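Local coordinates for lipopolysaccharide export system protein LptH (Pseudomonas aeruginosa, PDB 4UU4), which binds lipopolysaccharide in the periplasm and is required for its translocation from the inner membrane to the outer membrane, at residues V48-G53 with T68-Q73; A124-E129 with E136-D141; N131-E136 with I164-Q169. All coordinates share one frame; numbering follows the deposited sequence.

How the contacts relate
The contacts sample the two antiparallel sheets of the LptH beta-jellyroll. Contact 1 pairs neighbouring strands near one end of one sheet. Contact 3 pairs the last two strands at the far end of the other. Contact 2 runs between the sheets: strand 124-128 belongs to that of contact 3 and 137-141 to that of contact 1. Contacts 2 and 3 share E136, where the chain turns between sheets; their centres are 8 Å apart. Probable backbone hydrogen bonds of 2.9 Å, A124 O to G135 N and V126 O to F133 N, link them. Contact 1 lies on the opposite side of the chain's centre, about 22 Å from contact 2 and 30 Å from contact 3 between centres.

Contact 1 of 3, residues V48-G53 with T68-Q73; sequences VAVYRG and TVTLKQ
Y51 and L71 meet on one face of an antiparallel strand pair in the beta-jellyroll of LptH. Their side chains are set roughly perpendicular. L71 comes to the edge of the Y51 ring, and CE1 of Y51 lies 3.6 Å from CG of L71. The Y51 ring is set there by chi1 of -51°, with CG beside the backbone N. CD1 of L71 touches CE1 of Y51 as well and lies 3.8 Å from its OH. A49 and V69 lie on this face too, and both are buried. V69 packs on V82 of the next strand and on V55 and V57 of the other sheet. This is consistent with the face lining the interior between the sheets.

The other face carries V48, V50, R52, T68, T70 and K72. Here the contacts are slanted and made mostly by methyl groups. V48 CG1 meets T70 CG2 at 3.7 Å, and V50 CG2 meets T68 CG2 at 3.8 Å. R52 lies alongside T68, its CG 4.1 Å from T68 CG2.

Two hydrogen-bonded pairs, A49 with L71 and Y51 with V69, join the backbones. The bond from Y51 N to V69 O is 2.8 Å long and nearly straight, at 174°.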
loop_
_atom_site.group_PDB
_atom_site.type_symbol
_atom_site.label_atom_id
_atom_site.label_comp_id
_atom_site.label_asym_id
_atom_site.label_seq_id
_atom_site.Cartn_x
_atom_site.Cartn_y
_atom_site.Cartn_z
ATOM N N VAL A 48 2.432 -10.550 15.378
ATOM C CA VAL A 48 3.171 -10.048 14.229
ATOM C C VAL A 48 3.607 -11.196 13.325
ATOM O O VAL A 48 4.062 -12.231 13.805
ATOM C CB VAL A 48 4.397 -9.236 14.688
ATOM C CG1 VAL A 48 5.322 -8.919 13.519
ATOM C CG2 VAL A 48 3.947 -7.960 15.385
ATOM N N ALA A 49 3.447 -11.019 12.017
ATOM C CA ALA A 49 3.873 -12.038 11.064
ATOM C C ALA A 49 4.753 -11.434 9.978
ATOM O O ALA A 49 4.419 -10.397 9.417
ATOM C CB ALA A 49 2.666 -12.711 10.444
ATOM N N VAL A 50 5.880 -12.070 9.672
ATOM C CA VAL A 50 6.685 -11.570 8.553
ATOM C C VAL A 50 6.881 -12.597 7.433
ATOM O O VAL A 50 7.285 -13.735 7.670
ATOM C CB VAL A 50 8.034 -10.938 9.003
ATOM C CG1 VAL A 50 8.725 -11.805 10.027
ATOM C CG2 VAL A 50 8.942 -10.688 7.806
ATOM N N TYR A 51 6.570 -12.166 6.212
ATOM C CA TYR A 51 6.637 -12.992 5.015
ATOM C C TYR A 51 7.727 -12.482 4.069
ATOM O O TYR A 51 7.857 -11.273 3.849
ATOM C CB TYR A 51 5.289 -12.971 4.293
ATOM C CG TYR A 51 4.099 -13.288 5.172
ATOM C CD1 TYR A 51 3.473 -12.293 5.913
ATOM C CD2 TYR A 51 3.588 -14.581 5.245
ATOM C CE1 TYR A 51 2.381 -12.580 6.713
ATOM C CE2 TYR A 51 2.497 -14.877 6.044
ATOM C CZ TYR A 51 1.900 -13.874 6.775
ATOM O OH TYR A 51 0.816 -14.164 7.569
ATOM N N ARG A 52 8.502 -13.410 3.508
ATOM C CA ARG A 52 9.611 -13.051 2.624
ATOM C C ARG A 52 9.593 -13.854 1.326
ATOM O O ARG A 52 9.150 -15.010 1.306
ATOM C CB ARG A 52 10.955 -13.272 3.324
ATOM C CG ARG A 52 11.146 -12.497 4.616
ATOM C CD ARG A 52 12.549 -12.712 5.167
ATOM N NE ARG A 52 12.632 -12.449 6.601
ATOM C CZ ARG A 52 12.194 -13.287 7.537
ATOM N NH1 ARG A 52 11.630 -14.436 7.191
ATOM N NH2 ARG A 52 12.310 -12.972 8.820
ATOM N N GLY A 53 10.079 -13.232 0.251
ATOM C CA GLY A 53 10.256 -13.902 -1.029
ATOM C C GLY A 53 9.078 -13.782 -1.980
ATOM O O GLY A 53 8.173 -14.617 -1.956
ATOM N N THR A 68 9.537 -7.981 1.264
ATOM C CA THR A 68 9.279 -8.317 2.657
ATOM C C THR A 68 8.017 -7.640 3.173
ATOM O O THR A 68 7.877 -6.413 3.096
ATOM C CB THR A 68 10.457 -7.921 3.557
ATOM O OG1 THR A 68 11.681 -8.395 2.982
ATOM C CG2 THR A 68 10.279 -8.500 4.957
ATOM N N VAL A 69 7.109 -8.447 3.715
ATOM C CA VAL A 69 5.843 -7.934 4.224
ATOM C C VAL A 69 5.621 -8.295 5.691
ATOM O O VAL A 69 5.804 -9.433 6.093
ATOM C CB VAL A 69 4.665 -8.428 3.364
ATOM C CG1 VAL A 69 3.338 -7.966 3.944
ATOM C CG2 VAL A 69 4.819 -7.919 1.938
ATOM N N THR A 70 5.242 -7.313 6.496
ATOM C CA THR A 70 4.928 -7.564 7.892
ATOM C C THR A 70 3.473 -7.219 8.181
ATOM O O THR A 70 3.011 -6.134 7.834
ATOM C CB THR A 70 5.823 -6.741 8.835
ATOM O OG1 THR A 70 7.200 -7.033 8.572
ATOM C CG2 THR A 70 5.504 -7.071 10.285
ATOM N N LEU A 71 2.758 -8.153 8.808
ATOM C CA LEU A 71 1.409 -7.899 9.297
ATOM C C LEU A 71 1.448 -7.688 10.797
ATOM O O LEU A 71 1.987 -8.522 11.534
ATOM C CB LEU A 71 0.480 -9.073 9.002
ATOM C CG LEU A 71 0.508 -9.699 7.613
ATOM C CD1 LEU A 71 -0.636 -10.687 7.459
ATOM C CD2 LEU A 71 0.440 -8.644 6.546
ATOM N N LYS A 72 0.877 -6.576 11.249
ATOM C CA LYS A 72 0.726 -6.356 12.679
ATOM C C LYS A 72 -0.738 -6.534 13.037
ATOM O O LYS A 72 -1.614 -6.037 12.334
ATOM C CB LYS A 72 1.214 -4.965 13.073
ATOM C CG LYS A 72 2.683 -4.721 12.757
ATOM C CD LYS A 72 3.100 -3.305 13.124
ATOM C CE LYS A 72 4.579 -3.059 12.846
ATOM N NZ LYS A 72 4.904 -2.996 11.389
ATOM N N GLN A 73 -0.991 -7.251 14.127
ATOM C CA GLN A 73 -2.348 -7.584 14.548
ATOM C C GLN A 73 -2.814 -6.676 15.683
ATOM O O GLN A 73 -2.021 -6.279 16.530
ATOM C CB GLN A 73 -2.397 -9.052 14.984
ATOM C CG GLN A 73 -3.780 -9.601 15.246
ATOM C CD GLN A 73 -3.784 -11.108 15.407
ATOM O OE1 GLN A 73 -2.765 -11.769 15.206
ATOM N NE2 GLN A 73 -4.937 -11.660 15.772
#

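Contact 2 of 3, residues A124-E129 with E136-D141; sequences AKVIQE and EKIVYD
I138 meets A124 and V126 between the two sheets of the LptH jellyroll. The side chains that meet are aliphatic, and no hydrogen bond crosses. With chi1 at -65°, I138 CG1 lies beside the backbone N and packs against A124 CB at 3.5 Å. The other branch, CG2, is 3.7 Å from V126 CG2, and the two side chains cross at a slant. I138 CD1 touches A124 O at 3.6 Å and V126 CG2 at 3.8 Å.

The strands behind these side chains are not paired. The axes of 124-128 and 137-141 stay 6.4 Å apart at their closest and run at 46° to each other. They are nearest at A124 and K137, close to the corner at E136. Further along they diverge.

A124 and V126 are held in their own sheet by backbone hydrogen bonds with G135 and F133. L120 of strand 117-121, next to 137-141 in its sheet, touches V126 and I138. V147 and A149 of strand 147-150 also pack on I138. At the corner, the buried carboxylate of E136, probably ionised given its salt bridge with R151, also accepts hydrogen bonds from the backbone N of R161 and of A152.

The contact is thus van der Waals packing without directional bonds, part of the apolar interior between the sheets. As in LptA relatives, that interior probably holds the acyl chains of LPS.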
loop_
_atom_site.group_PDB
_atom_site.type_symbol
_atom_site.label_atom_id
_atom_site.label_comp_id
_atom_site.label_asym_id
_atom_site.label_seq_id
_atom_site.Cartn_x
_atom_site.Cartn_y
_atom_site.Cartn_z
ATOM N N ALA A 124 6.940 7.697 -4.049
ATOM C CA ALA A 124 5.506 7.453 -4.080
ATOM C C ALA A 124 4.885 7.795 -5.436
ATOM O O ALA A 124 4.944 8.936 -5.890
ATOM C CB ALA A 124 4.824 8.234 -2.968
ATOM N N LYS A 125 4.291 6.796 -6.082
ATOM C CA LYS A 125 3.598 7.011 -7.343
ATOM C C LYS A 125 2.178 6.469 -7.234
ATOM O O LYS A 125 1.924 5.553 -6.463
ATOM C CB LYS A 125 4.347 6.328 -8.492
ATOM C CG LYS A 125 4.013 6.868 -9.878
ATOM C CD LYS A 125 4.606 5.993 -10.979
ATOM C CE LYS A 125 6.096 5.748 -10.771
ATOM N NZ LYS A 125 6.652 4.756 -11.742
ATOM N N VAL A 126 1.252 7.055 -7.986
ATOM C CA VAL A 126 -0.125 6.571 -8.055
ATOM C C VAL A 126 -0.667 6.763 -9.463
ATOM O O VAL A 126 -0.689 7.881 -9.976
ATOM C CB VAL A 126 -1.070 7.322 -7.090
ATOM C CG1 VAL A 126 -2.505 6.896 -7.331
ATOM C CG2 VAL A 126 -0.694 7.078 -5.645
ATOM N N ILE A 127 -1.110 5.679 -10.088
ATOM C CA ILE A 127 -1.719 5.781 -11.404
ATOM C C ILE A 127 -3.219 5.513 -11.337
ATOM O O ILE A 127 -3.647 4.374 -11.128
ATOM C CB ILE A 127 -1.063 4.828 -12.416
ATOM C CG1 ILE A 127 0.460 4.970 -12.373
ATOM C CG2 ILE A 127 -1.579 5.107 -13.814
ATOM C CD1 ILE A 127 1.195 3.954 -13.223
ATOM N N GLN A 128 -4.009 6.575 -11.492
ATOM C CA GLN A 128 -5.458 6.440 -11.580
ATOM C C GLN A 128 -6.014 7.006 -12.894
ATOM O O GLN A 128 -5.996 8.212 -13.133
ATOM C CB GLN A 128 -6.173 7.002 -10.333
ATOM C CG GLN A 128 -6.234 8.516 -10.175
ATOM C CD GLN A 128 -7.159 8.932 -9.042
ATOM O OE1 GLN A 128 -7.104 8.376 -7.944
ATOM N NE2 GLN A 128 -8.024 9.902 -9.308
ATOM N N GLU A 129 -6.478 6.098 -13.752
ATOM C CA GLU A 129 -7.146 6.443 -15.007
ATOM C C GLU A 129 -6.342 7.410 -15.875
ATOM O O GLU A 129 -6.830 8.476 -16.254
ATOM C CB GLU A 129 -8.537 7.009 -14.721
ATOM C CG GLU A 129 -9.269 6.259 -13.617
ATOM C CD GLU A 129 -10.570 6.920 -13.219
ATOM O OE1 GLU A 129 -11.601 6.628 -13.858
ATOM O OE2 GLU A 129 -10.567 7.729 -12.266
ATOM N N GLU A 136 7.098 12.530 -2.660
ATOM C CA GLU A 136 7.913 11.939 -1.610
ATOM C C GLU A 136 7.045 11.035 -0.746
ATOM O O GLU A 136 7.501 10.001 -0.250
ATOM C CB GLU A 136 8.545 13.031 -0.743
ATOM C CG GLU A 136 10.063 13.067 -0.780
ATOM C CD GLU A 136 10.639 14.086 0.186
ATOM O OE1 GLU A 136 10.006 14.323 1.236
ATOM O OE2 GLU A 136 11.718 14.653 -0.107
ATOM N N LYS A 137 5.790 11.434 -0.569
ATOM C CA LYS A 137 4.862 10.682 0.264
ATOM C C LYS A 137 3.409 10.866 -0.171
ATOM O O LYS A 137 2.925 11.991 -0.306
ATOM C CB LYS A 137 5.038 11.085 1.728
ATOM C CG LYS A 137 3.972 10.537 2.657
ATOM C CD LYS A 137 4.202 10.986 4.082
ATOM C CE LYS A 137 3.017 10.635 4.959
ATOM N NZ LYS A 137 3.330 10.732 6.411
ATOM N N ILE A 138 2.713 9.754 -0.385
ATOM C CA ILE A 138 1.322 9.802 -0.822
ATOM C C ILE A 138 0.400 8.999 0.090
ATOM O O ILE A 138 0.571 7.802 0.255
ATOM C CB ILE A 138 1.160 9.287 -2.264
ATOM C CG1 ILE A 138 1.885 10.202 -3.247
ATOM C CG2 ILE A 138 -0.305 9.201 -2.631
ATOM C CD1 ILE A 138 1.713 9.798 -4.690
ATOM N N VAL A 139 -0.584 9.669 0.676
ATOM C CA VAL A 139 -1.545 9.000 1.538
ATOM C C VAL A 139 -2.853 8.771 0.783
ATOM O O VAL A 139 -3.369 9.677 0.141
ATOM C CB VAL A 139 -1.800 9.811 2.816
ATOM C CG1 VAL A 139 -2.648 9.011 3.793
ATOM C CG2 VAL A 139 -0.478 10.198 3.451
ATOM N N TYR A 140 -3.387 7.557 0.862
ATOM C CA TYR A 140 -4.563 7.195 0.080
ATOM C C TYR A 140 -5.694 6.595 0.913
ATOM O O TYR A 140 -5.602 5.460 1.386
ATOM C CB TYR A 140 -4.170 6.249 -1.058
ATOM C CG TYR A 140 -5.330 5.783 -1.906
ATOM C CD1 TYR A 140 -6.240 6.687 -2.434
ATOM C CD2 TYR A 140 -5.508 4.440 -2.192
ATOM C CE1 TYR A 140 -7.298 6.262 -3.212
ATOM C CE2 TYR A 140 -6.561 4.006 -2.970
ATOM C CZ TYR A 140 -7.452 4.919 -3.475
ATOM O OH TYR A 140 -8.505 4.483 -4.249
ATOM N N ASP A 141 -6.756 7.374 1.089
ATOM C CA ASP A 141 -7.982 6.880 1.696
ATOM C C ASP A 141 -8.696 6.016 0.664
ATOM O O ASP A 141 -9.048 6.492 -0.408
ATOM C CB ASP A 141 -8.867 8.053 2.124
ATOM C CG ASP A 141 -10.062 7.621 2.958
ATOM O OD1 ASP A 141 -10.780 6.682 2.553
ATOM O OD2 ASP A 141 -10.285 8.227 4.027
#

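Contact 3 of 3, residues N131-E136 with I164-Q169; sequences NTFEGE and IDMVIQ
F133 and M166 form a Met-aromatic contact at the end of one jellyroll sheet, where strand 165-167 pairs antiparallel with 131-135. Strand 165-167 is the outermost of its sheet within the chain. Such an edge may be extended by another subunit, consistent with the protein's tendency to oligomerise and its proposed bridge across the periplasm.

M166 SD sits over the centre of one face of the F133 ring, 3.5 Å from the centroid and only 11° off the ring normal. The M166 chain starts with CG anti to the backbone N, then bends at chi2 (58°), which carries the sulfur over the ring. Its methyl, CE, reaches F133 CE2 at 3.7 Å and also lies near N131 CB. F133 packs on V126 and A149 as well, which ties the pair to the rest of the fold.

On the opposite face T132 and V167 run alongside each other, T132 CB 3.4 Å from V167 CG2. Beyond them lie E134 and D165. The two carboxylates do not touch each other. Each has a long, weak ion pair with R161, which may ease the repulsion between them.

The backbones are joined through two hydrogen-bonded pairs, T132 with V167 and E134 with D165. G135 has no side chain, and its CA packs against I164 CG2 at 3.9 Å. At the other end the N131 side chain lies across that of I168, with OD1 3.7 Å from I168 CG2. N131 OD1 also accepts a weak hydrogen bond of 3.3 Å from Q169 N.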
loop_
_atom_site.group_PDB
_atom_site.type_symbol
_atom_site.label_atom_id
_atom_site.label_comp_id
_atom_site.label_asym_id
_atom_site.label_seq_id
_atom_site.Cartn_x
_atom_site.Cartn_y
_atom_site.Cartn_z
ATOM N N ASN A 131 -4.176 9.394 -15.149
ATOM C CA ASN A 131 -3.611 10.438 -14.300
ATOM C C ASN A 131 -2.480 9.916 -13.410
ATOM O O ASN A 131 -2.703 9.087 -12.529
ATOM C CB ASN A 131 -4.709 11.101 -13.454
ATOM C CG ASN A 131 -5.763 11.803 -14.305
ATOM O OD1 ASN A 131 -5.724 11.743 -15.533
ATOM N ND2 ASN A 131 -6.713 12.467 -13.652
ATOM N N THR A 132 -1.265 10.403 -13.644
ATOM C CA THR A 132 -0.110 9.952 -12.865
ATOM C C THR A 132 0.296 10.953 -11.778
ATOM O O THR A 132 0.370 12.157 -12.006
ATOM C CB THR A 132 1.091 9.557 -13.772
ATOM O OG1 THR A 132 0.915 8.215 -14.243
ATOM C CG2 THR A 132 2.416 9.649 -13.026
ATOM N N PHE A 133 0.540 10.416 -10.589
ATOM C CA PHE A 133 0.827 11.184 -9.391
ATOM C C PHE A 133 2.192 10.761 -8.873
ATOM O O PHE A 133 2.458 9.571 -8.760
ATOM C CB PHE A 133 -0.195 10.811 -8.324
ATOM C CG PHE A 133 -1.142 11.909 -7.970
ATOM C CD1 PHE A 133 -0.716 12.994 -7.228
ATOM C CD2 PHE A 133 -2.472 11.838 -8.342
ATOM C CE1 PHE A 133 -1.593 14.004 -6.884
ATOM C CE2 PHE A 133 -3.355 12.843 -8.001
ATOM C CZ PHE A 133 -2.917 13.927 -7.272
ATOM N N GLU A 134 3.054 11.718 -8.544
ATOM C CA GLU A 134 4.365 11.395 -7.980
ATOM C C GLU A 134 4.733 12.334 -6.844
ATOM O O GLU A 134 4.450 13.528 -6.905
ATOM C CB GLU A 134 5.452 11.418 -9.057
ATOM C CG GLU A 134 5.666 10.083 -9.749
ATOM C CD GLU A 134 6.483 10.209 -11.019
ATOM O OE1 GLU A 134 6.147 11.073 -11.856
ATOM O OE2 GLU A 134 7.451 9.441 -11.188
ATOM N N GLY A 135 5.362 11.786 -5.808
ATOM C CA GLY A 135 5.701 12.555 -4.625
ATOM C C GLY A 135 6.601 11.810 -3.659
ATOM O O GLY A 135 6.852 10.613 -3.817
ATOM N N GLU A 136 7.098 12.530 -2.660
ATOM C CA GLU A 136 7.913 11.939 -1.610
ATOM C C GLU A 136 7.045 11.035 -0.746
ATOM O O GLU A 136 7.501 10.001 -0.250
ATOM C CB GLU A 136 8.545 13.031 -0.743
ATOM C CG GLU A 136 10.063 13.067 -0.780
ATOM C CD GLU A 136 10.639 14.086 0.186
ATOM O OE1 GLU A 136 10.006 14.323 1.236
ATOM O OE2 GLU A 136 11.718 14.653 -0.107
ATOM N N ILE A 164 6.133 17.826 -5.739
ATOM C CA ILE A 164 5.391 16.726 -6.348
ATOM C C ILE A 164 5.065 17.002 -7.821
ATOM O O ILE A 164 5.031 18.152 -8.262
ATOM C CB ILE A 164 4.080 16.459 -5.597
ATOM C CG1 ILE A 164 3.157 17.666 -5.693
ATOM C CG2 ILE A 164 4.342 16.153 -4.138
ATOM C CD1 ILE A 164 1.979 17.563 -4.773
ATOM N N ASP A 165 4.827 15.937 -8.577
ATOM C CA ASP A 165 4.442 16.071 -9.976
ATOM C C ASP A 165 3.076 15.445 -10.221
ATOM O O ASP A 165 2.713 14.452 -9.594
ATOM C CB ASP A 165 5.483 15.428 -10.894
ATOM C CG ASP A 165 6.310 16.453 -11.644
ATOM O OD1 ASP A 165 5.751 17.144 -12.521
ATOM O OD2 ASP A 165 7.521 16.564 -11.362
ATOM N N MET A 166 2.333 16.031 -11.152
ATOM C CA MET A 166 0.987 15.579 -11.464
ATOM C C MET A 166 0.751 15.660 -12.965
ATOM O O MET A 166 1.081 16.662 -13.592
ATOM C CB MET A 166 -0.026 16.462 -10.733
ATOM C CG MET A 166 -1.478 16.176 -11.074
ATOM S SD MET A 166 -1.927 14.466 -10.741
ATOM C CE MET A 166 -3.621 14.446 -11.314
ATOM N N VAL A 167 0.191 14.604 -13.548
ATOM C CA VAL A 167 -0.242 14.665 -14.940
ATOM C C VAL A 167 -1.659 14.137 -15.133
ATOM O O VAL A 167 -1.995 13.034 -14.700
ATOM C CB VAL A 167 0.727 13.939 -15.898
ATOM C CG1 VAL A 167 2.016 14.730 -16.057
ATOM C CG2 VAL A 167 1.018 12.551 -15.407
ATOM N N ILE A 168 -2.486 14.959 -15.772
ATOM C CA ILE A 168 -3.827 14.569 -16.170
ATOM C C ILE A 168 -3.815 14.341 -17.669
ATOM O O ILE A 168 -3.609 15.275 -18.441
ATOM C CB ILE A 168 -4.855 15.668 -15.857
ATOM C CG1 ILE A 168 -4.934 15.926 -14.351
ATOM C CG2 ILE A 168 -6.224 15.280 -16.397
ATOM C CD1 ILE A 168 -5.839 17.087 -13.977
ATOM N N GLN A 169 -4.029 13.094 -18.079
ATOM C CA GLN A 169 -4.016 12.744 -19.491
ATOM C C GLN A 169 -5.405 12.970 -20.088
ATOM O O GLN A 169 -6.404 12.548 -19.510
ATOM C CB GLN A 169 -3.578 11.287 -19.666
ATOM C CG GLN A 169 -2.675 11.039 -20.864
ATOM C CD GLN A 169 -1.290 11.630 -20.691
ATOM O OE1 GLN A 169 -0.686 11.523 -19.623
ATOM N NE2 GLN A 169 -0.778 12.255 -21.745
#